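Long-range contact in fasciclin-1 (Drosophila melanogaster, PDB 1O70), which serves as a neural cell adhesion molecule, this fragment being its third and fourth FAS1 domains: residues Ile230-Met244 with Gly298-Asp312. Residues are numbered along the deposited sequence; the frame is centred on the assembly and turned at random.
Sequences ILERHLAISDKEYTM and GIIHVIDYPLLEEKD. With SO4 (sulfate ion), chain F.
Arg233 crosses Leu307 obliquely and divides its contacts between a sulfate on one hand and Leu307 and Asp312 on the other. CB and CG face O1 of the sulfate, probably taken up from the crystallisation liquor, at van der Waals range; CD then packs on Leu307 CB. The chain bends at chi3 (-72°), and Arg233 NE faces sulfate O4 at 2.9 Å. At the tip the two amino groups part company: NH2 donates an almost straight bond to sulfate O3, while Arg233 NH1 gives one hydrogen bond to Leu307 O (2.8 Å) and another, within a salt bridge, to Asp312 OD2. Both acceptors of NH1 lie near the guanidinium plane, yet each is met from above its own plane. OD2 takes Glu309 N on its opposite face, which ties the turn from Glu309 to Asp312 to the arginine. A methionine in place of Arg233 would probably leave Leu307 O without this donor, the Asp312 carboxylate without its cationic mate and the Glu309-Asp312 turn freer to move.

His234 shows how a ring can join two backbones. Its ND1 donates to Ile230 O in the ring plane, leaving His234 NE2 to accept from Leu307 N at 2.9 Å, tilted from that plane; Leu307 CD1 makes a CH-pi contact over one face. In this fourth FAS1 domain the mixed sheet places strand 193-199 between edge strand 235-238 and strand 298-303, and the contact reaches across that intervening strand.

Beyond the edge strand, His301 uses its nitrogens the other way round: His301 NE2 donates to Tyr242 O at 3.0 Å, in the ring plane, and ND1 accepts from Asp292 N. Met244, bent at chi2 and chi3, lays its sulfur over the ring face, SD 4.5 Å from the His301 centroid. Ile299 CG2 and CD1 pack beside the same Tyr242 carbonyl.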
loop_
_atom_site.group_PDB
_atom_site.type_symbol
_atom_site.label_atom_id
_atom_site.label_comp_id
_atom_site.label_asym_id
_atom_site.label_seq_id
_atom_site.Cartn_x
_atom_site.Cartn_y
_atom_site.Cartn_z
ATOM N N ILE A 230 18.650 12.365 3.436
ATOM C CA ILE A 230 17.532 11.976 4.305
ATOM C C ILE A 230 16.768 10.797 3.697
ATOM O O ILE A 230 16.479 9.820 4.379
ATOM C CB ILE A 230 16.528 13.142 4.512
ATOM C CG1 ILE A 230 17.231 14.348 5.140
ATOM C CG2 ILE A 230 15.381 12.686 5.413
ATOM C CD1 ILE A 230 17.691 14.123 6.579
ATOM N N LEU A 231 16.448 10.902 2.412
ATOM C CA LEU A 231 15.725 9.853 1.715
ATOM C C LEU A 231 16.526 8.567 1.582
ATOM O O LEU A 231 15.987 7.476 1.767
ATOM C CB LEU A 231 15.295 10.344 0.334
ATOM C CG LEU A 231 13.926 11.029 0.198
ATOM C CD1 LEU A 231 13.433 11.560 1.539
ATOM C CD2 LEU A 231 14.026 12.135 -0.839
ATOM N N GLU A 232 17.812 8.675 1.262
ATOM C CA GLU A 232 18.633 7.470 1.123
ATOM C C GLU A 232 18.623 6.668 2.408
ATOM O O GLU A 232 18.874 5.466 2.399
ATOM C CB GLU A 232 20.069 7.837 0.757
ATOM C CG GLU A 232 20.155 8.638 -0.527
ATOM C CD GLU A 232 21.577 8.968 -0.910
ATOM O OE1 GLU A 232 22.405 9.147 0.012
ATOM O OE2 GLU A 232 21.854 9.074 -2.123
ATOM N N ARG A 233 18.330 7.339 3.518
ATOM C CA ARG A 233 18.273 6.673 4.806
ATOM C C ARG A 233 17.009 5.810 4.854
ATOM O O ARG A 233 16.959 4.822 5.578
ATOM C CB ARG A 233 18.242 7.720 5.913
ATOM C CG ARG A 233 18.047 7.153 7.314
ATOM C CD ARG A 233 17.823 8.260 8.329
ATOM N NE ARG A 233 19.034 9.034 8.601
ATOM C CZ ARG A 233 19.059 10.131 9.351
ATOM N NH1 ARG A 233 17.937 10.575 9.897
ATOM N NH2 ARG A 233 20.192 10.791 9.555
ATOM N N HIS A 234 15.993 6.187 4.073
ATOM C CA HIS A 234 14.737 5.445 4.047
ATOM C C HIS A 234 14.698 4.341 2.996
ATOM O O HIS A 234 13.775 3.518 2.988
ATOM C CB HIS A 234 13.561 6.389 3.779
ATOM C CG HIS A 234 13.355 7.429 4.830
ATOM N ND1 HIS A 234 14.224 8.481 5.011
ATOM C CD2 HIS A 234 12.372 7.594 5.747
ATOM C CE1 HIS A 234 13.786 9.250 5.990
ATOM N NE2 HIS A 234 12.663 8.733 6.455
ATOM N N LEU A 235 15.705 4.317 2.126
ATOM C CA LEU A 235 15.755 3.355 1.030
ATOM C C LEU A 235 16.733 2.199 1.140
ATOM O O LEU A 235 17.947 2.386 1.061
ATOM C CB LEU A 235 16.026 4.098 -0.283
ATOM C CG LEU A 235 15.956 3.246 -1.554
ATOM C CD1 LEU A 235 14.522 2.769 -1.760
ATOM C CD2 LEU A 235 16.432 4.064 -2.753
ATOM N N ALA A 236 16.182 0.999 1.294
ATOM C CA ALA A 236 16.972 -0.220 1.396
ATOM C C ALA A 236 17.098 -0.858 0.017
ATOM O O ALA A 236 16.101 -1.105 -0.657
ATOM C CB ALA A 236 16.311 -1.191 2.358
ATOM N N ILE A 237 18.328 -1.140 -0.395
ATOM C CA ILE A 237 18.575 -1.724 -1.707
ATOM C C ILE A 237 19.288 -3.067 -1.618
ATOM O O ILE A 237 20.415 -3.140 -1.133
ATOM C CB ILE A 237 19.440 -0.773 -2.565
ATOM C CG1 ILE A 237 18.800 0.626 -2.579
ATOM C CG2 ILE A 237 19.601 -1.337 -3.968
ATOM C CD1 ILE A 237 19.643 1.713 -3.246
ATOM N N SER A 238 18.627 -4.130 -2.066
ATOM C CA SER A 238 19.238 -5.460 -2.065
ATOM C C SER A 238 18.651 -6.315 -3.186
ATOM O O SER A 238 17.933 -5.814 -4.055
ATOM C CB SER A 238 19.078 -6.161 -0.706
ATOM O OG SER A 238 17.775 -6.645 -0.476
ATOM N N ASP A 239 18.983 -7.598 -3.195
ATOM C CA ASP A 239 18.484 -8.487 -4.233
ATOM C C ASP A 239 17.048 -8.907 -3.928
ATOM O O ASP A 239 16.344 -9.418 -4.800
ATOM C CB ASP A 239 19.396 -9.716 -4.353
ATOM C CG ASP A 239 19.477 -10.508 -3.063
ATOM O OD1 ASP A 239 19.354 -9.895 -1.979
ATOM O OD2 ASP A 239 19.679 -11.738 -3.131
ATOM N N LYS A 240 16.614 -8.688 -2.692
ATOM C CA LYS A 240 15.255 -9.049 -2.308
ATOM C C LYS A 240 14.514 -7.909 -1.603
ATOM O O LYS A 240 15.113 -6.905 -1.219
ATOM C CB LYS A 240 15.270 -10.284 -1.405
ATOM C CG LYS A 240 15.931 -10.083 -0.067
ATOM C CD LYS A 240 15.874 -11.356 0.750
ATOM C CE LYS A 240 16.536 -11.157 2.102
ATOM N NZ LYS A 240 16.528 -12.407 2.918
ATOM N N GLU A 241 13.203 -8.063 -1.455
ATOM C CA GLU A 241 12.396 -7.057 -0.783
ATOM C C GLU A 241 11.966 -7.580 0.566
ATOM O O GLU A 241 11.757 -8.782 0.747
ATOM C CB GLU A 241 11.171 -6.694 -1.618
ATOM C CG GLU A 241 10.415 -7.869 -2.200
ATOM C CD GLU A 241 9.360 -7.421 -3.180
ATOM O OE1 GLU A 241 8.264 -7.023 -2.728
ATOM O OE2 GLU A 241 9.632 -7.440 -4.405
ATOM N N TYR A 242 11.831 -6.677 1.523
ATOM C CA TYR A 242 11.447 -7.094 2.852
ATOM C C TYR A 242 10.009 -6.746 3.179
ATOM O O TYR A 242 9.610 -5.584 3.087
ATOM C CB TYR A 242 12.395 -6.464 3.868
ATOM C CG TYR A 242 13.841 -6.828 3.619
ATOM C CD1 TYR A 242 14.576 -6.215 2.603
ATOM C CD2 TYR A 242 14.463 -7.824 4.376
ATOM C CE1 TYR A 242 15.894 -6.588 2.349
ATOM C CE2 TYR A 242 15.778 -8.203 4.130
ATOM C CZ TYR A 242 16.487 -7.582 3.116
ATOM O OH TYR A 242 17.786 -7.960 2.872
ATOM N N THR A 243 9.215 -7.751 3.528
ATOM C CA THR A 243 7.841 -7.469 3.898
ATOM C C THR A 243 7.908 -7.114 5.371
ATOM O O THR A 243 8.868 -7.466 6.066
ATOM C CB THR A 243 6.890 -8.678 3.719
ATOM O OG1 THR A 243 7.252 -9.727 4.628
ATOM C CG2 THR A 243 6.953 -9.193 2.294
ATOM N N MET A 244 6.897 -6.405 5.844
ATOM C CA MET A 244 6.884 -6.006 7.230
ATOM C C MET A 244 6.972 -7.275 8.089
ATOM O O MET A 244 7.574 -7.264 9.162
ATOM C CB MET A 244 5.619 -5.190 7.518
ATOM C CG MET A 244 5.742 -4.199 8.649
ATOM S SD MET A 244 7.185 -3.141 8.605
ATOM C CE MET A 244 6.677 -1.835 7.575
ATOM N N GLY A 298 9.956 -3.981 -5.945
ATOM C CA GLY A 298 10.178 -3.755 -4.532
ATOM C C GLY A 298 8.912 -3.602 -3.720
ATOM O O GLY A 298 7.831 -3.998 -4.147
ATOM N N ILE A 299 9.048 -3.019 -2.537
ATOM C CA ILE A 299 7.918 -2.831 -1.652
ATOM C C ILE A 299 8.054 -1.491 -0.948
ATOM O O ILE A 299 9.163 -1.041 -0.664
ATOM C CB ILE A 299 7.869 -3.961 -0.591
ATOM C CG1 ILE A 299 6.546 -3.919 0.179
ATOM C CG2 ILE A 299 9.013 -3.789 0.391
ATOM C CD1 ILE A 299 6.376 -5.090 1.113
ATOM N N ILE A 300 6.922 -0.861 -0.667
ATOM C CA ILE A 300 6.904 0.419 0.024
ATOM C C ILE A 300 6.159 0.300 1.351
ATOM O O ILE A 300 5.113 -0.337 1.415
ATOM C CB ILE A 300 6.178 1.474 -0.807
ATOM C CG1 ILE A 300 7.082 1.956 -1.946
ATOM C CG2 ILE A 300 5.713 2.625 0.093
ATOM C CD1 ILE A 300 6.407 2.997 -2.837
ATOM N N HIS A 301 6.684 0.909 2.409
ATOM C CA HIS A 301 5.999 0.878 3.707
ATOM C C HIS A 301 5.718 2.328 4.107
ATOM O O HIS A 301 6.645 3.095 4.398
ATOM C CB HIS A 301 6.874 0.227 4.774
ATOM C CG HIS A 301 7.303 -1.169 4.439
ATOM N ND1 HIS A 301 6.429 -2.235 4.433
ATOM C CD2 HIS A 301 8.516 -1.672 4.103
ATOM C CE1 HIS A 301 7.083 -3.336 4.109
ATOM N NE2 HIS A 301 8.351 -3.023 3.905
ATOM N N VAL A 302 4.451 2.715 4.126
ATOM C CA VAL A 302 4.127 4.091 4.477
ATOM C C VAL A 302 4.203 4.300 5.978
ATOM O O VAL A 302 3.488 3.658 6.750
ATOM C CB VAL A 302 2.733 4.491 3.977
ATOM C CG1 VAL A 302 2.461 5.932 4.353
ATOM C CG2 VAL A 302 2.652 4.314 2.469
ATOM N N ILE A 303 5.076 5.203 6.398
ATOM C CA ILE A 303 5.232 5.456 7.817
ATOM C C ILE A 303 4.614 6.768 8.286
ATOM O O ILE A 303 4.323 7.649 7.477
ATOM C CB ILE A 303 6.707 5.347 8.208
ATOM C CG1 ILE A 303 7.541 6.420 7.520
ATOM C CG2 ILE A 303 7.218 3.960 7.789
ATOM C CD1 ILE A 303 9.017 6.344 7.877
ATOM N N ASP A 304 4.385 6.878 9.593
ATOM C CA ASP A 304 3.748 8.054 10.196
ATOM C C ASP A 304 4.633 9.279 10.323
ATOM O O ASP A 304 4.141 10.408 10.351
ATOM C CB ASP A 304 3.225 7.712 11.592
ATOM C CG ASP A 304 1.833 7.115 11.574
ATOM O OD1 ASP A 304 1.493 6.417 12.555
ATOM O OD2 ASP A 304 1.059 7.361 10.614
ATOM N N TYR A 305 5.935 9.051 10.417
ATOM C CA TYR A 305 6.883 10.141 10.591
ATOM C C TYR A 305 8.200 9.713 9.960
ATOM O O TYR A 305 8.581 8.544 10.023
ATOM C CB TYR A 305 7.073 10.409 12.089
ATOM C CG TYR A 305 7.740 11.726 12.430
ATOM C CD1 TYR A 305 7.032 12.929 12.350
ATOM C CD2 TYR A 305 9.089 11.775 12.818
ATOM C CE1 TYR A 305 7.648 14.147 12.646
ATOM C CE2 TYR A 305 9.714 12.995 13.115
ATOM C CZ TYR A 305 8.987 14.174 13.024
ATOM O OH TYR A 305 9.593 15.387 13.283
ATOM N N PRO A 306 8.917 10.659 9.345
ATOM C CA PRO A 306 10.200 10.366 8.698
ATOM C C PRO A 306 11.322 10.045 9.686
ATOM O O PRO A 306 11.313 10.528 10.815
ATOM C CB PRO A 306 10.472 11.639 7.902
ATOM C CG PRO A 306 9.848 12.698 8.755
ATOM C CD PRO A 306 8.553 12.076 9.181
ATOM N N LEU A 307 12.265 9.204 9.273
ATOM C CA LEU A 307 13.393 8.865 10.134
ATOM C C LEU A 307 14.248 10.126 10.256
ATOM O O LEU A 307 15.167 10.333 9.466
ATOM C CB LEU A 307 14.210 7.737 9.508
ATOM C CG LEU A 307 13.411 6.454 9.302
ATOM C CD1 LEU A 307 14.216 5.465 8.485
ATOM C CD2 LEU A 307 13.026 5.869 10.656
ATOM N N LEU A 308 13.937 10.970 11.237
ATOM C CA LEU A 308 14.664 12.217 11.424
ATOM C C LEU A 308 14.856 12.595 12.894
ATOM O O LEU A 308 13.932 12.486 13.699
ATOM C CB LEU A 308 13.930 13.345 10.689
ATOM C CG LEU A 308 14.706 14.607 10.299
ATOM C CD1 LEU A 308 15.821 14.251 9.334
ATOM C CD2 LEU A 308 13.756 15.609 9.664
ATOM N N GLU A 309 16.070 13.023 13.236
ATOM C CA GLU A 309 16.419 13.458 14.593
ATOM C C GLU A 309 16.749 14.942 14.450
ATOM O O GLU A 309 16.922 15.417 13.330
ATOM C CB GLU A 309 17.653 12.703 15.094
ATOM C CG GLU A 309 17.499 11.197 15.103
ATOM C CD GLU A 309 18.771 10.477 15.506
ATOM O OE1 GLU A 309 19.776 10.584 14.772
ATOM O OE2 GLU A 309 18.765 9.802 16.557
ATOM N N GLU A 310 16.833 15.692 15.545
ATOM C CA GLU A 310 17.155 17.104 15.375
ATOM C C GLU A 310 18.650 17.327 15.182
ATOM O O GLU A 310 19.132 18.451 15.280
ATOM C CB GLU A 310 16.636 17.952 16.541
ATOM C CG GLU A 310 17.239 17.666 17.889
ATOM C CD GLU A 310 16.798 18.681 18.932
ATOM O OE1 GLU A 310 15.570 18.863 19.112
ATOM O OE2 GLU A 310 17.680 19.301 19.565
ATOM N N LYS A 311 19.378 16.253 14.902
ATOM C CA LYS A 311 20.805 16.361 14.657
ATOM C C LYS A 311 20.962 16.624 13.163
ATOM O O LYS A 311 22.064 16.868 12.674
ATOM C CB LYS A 311 21.523 15.064 15.019
ATOM C CG LYS A 311 21.146 14.475 16.368
ATOM C CD LYS A 311 21.830 13.125 16.570
ATOM C CE LYS A 311 21.248 12.367 17.756
ATOM N NZ LYS A 311 21.823 10.996 17.878
ATOM N N ASP A 312 19.850 16.566 12.438
ATOM C CA ASP A 312 19.858 16.801 10.998
ATOM C C ASP A 312 19.138 18.124 10.703
ATOM O O ASP A 312 18.964 18.517 9.546
ATOM C CB ASP A 312 19.144 15.650 10.264
ATOM C CG ASP A 312 19.373 14.285 10.918
ATOM O OD1 ASP A 312 20.529 13.941 11.230
ATOM O OD2 ASP A 312 18.390 13.542 11.109
HETATM S S SO4 F . 22.524 8.106 8.622
HETATM O O1 SO4 F . 21.986 7.281 7.511
HETATM O O2 SO4 F . 23.797 7.523 9.100
HETATM O O3 SO4 F . 22.760 9.489 8.144
HETATM O O4 SO4 F . 21.544 8.125 9.737
#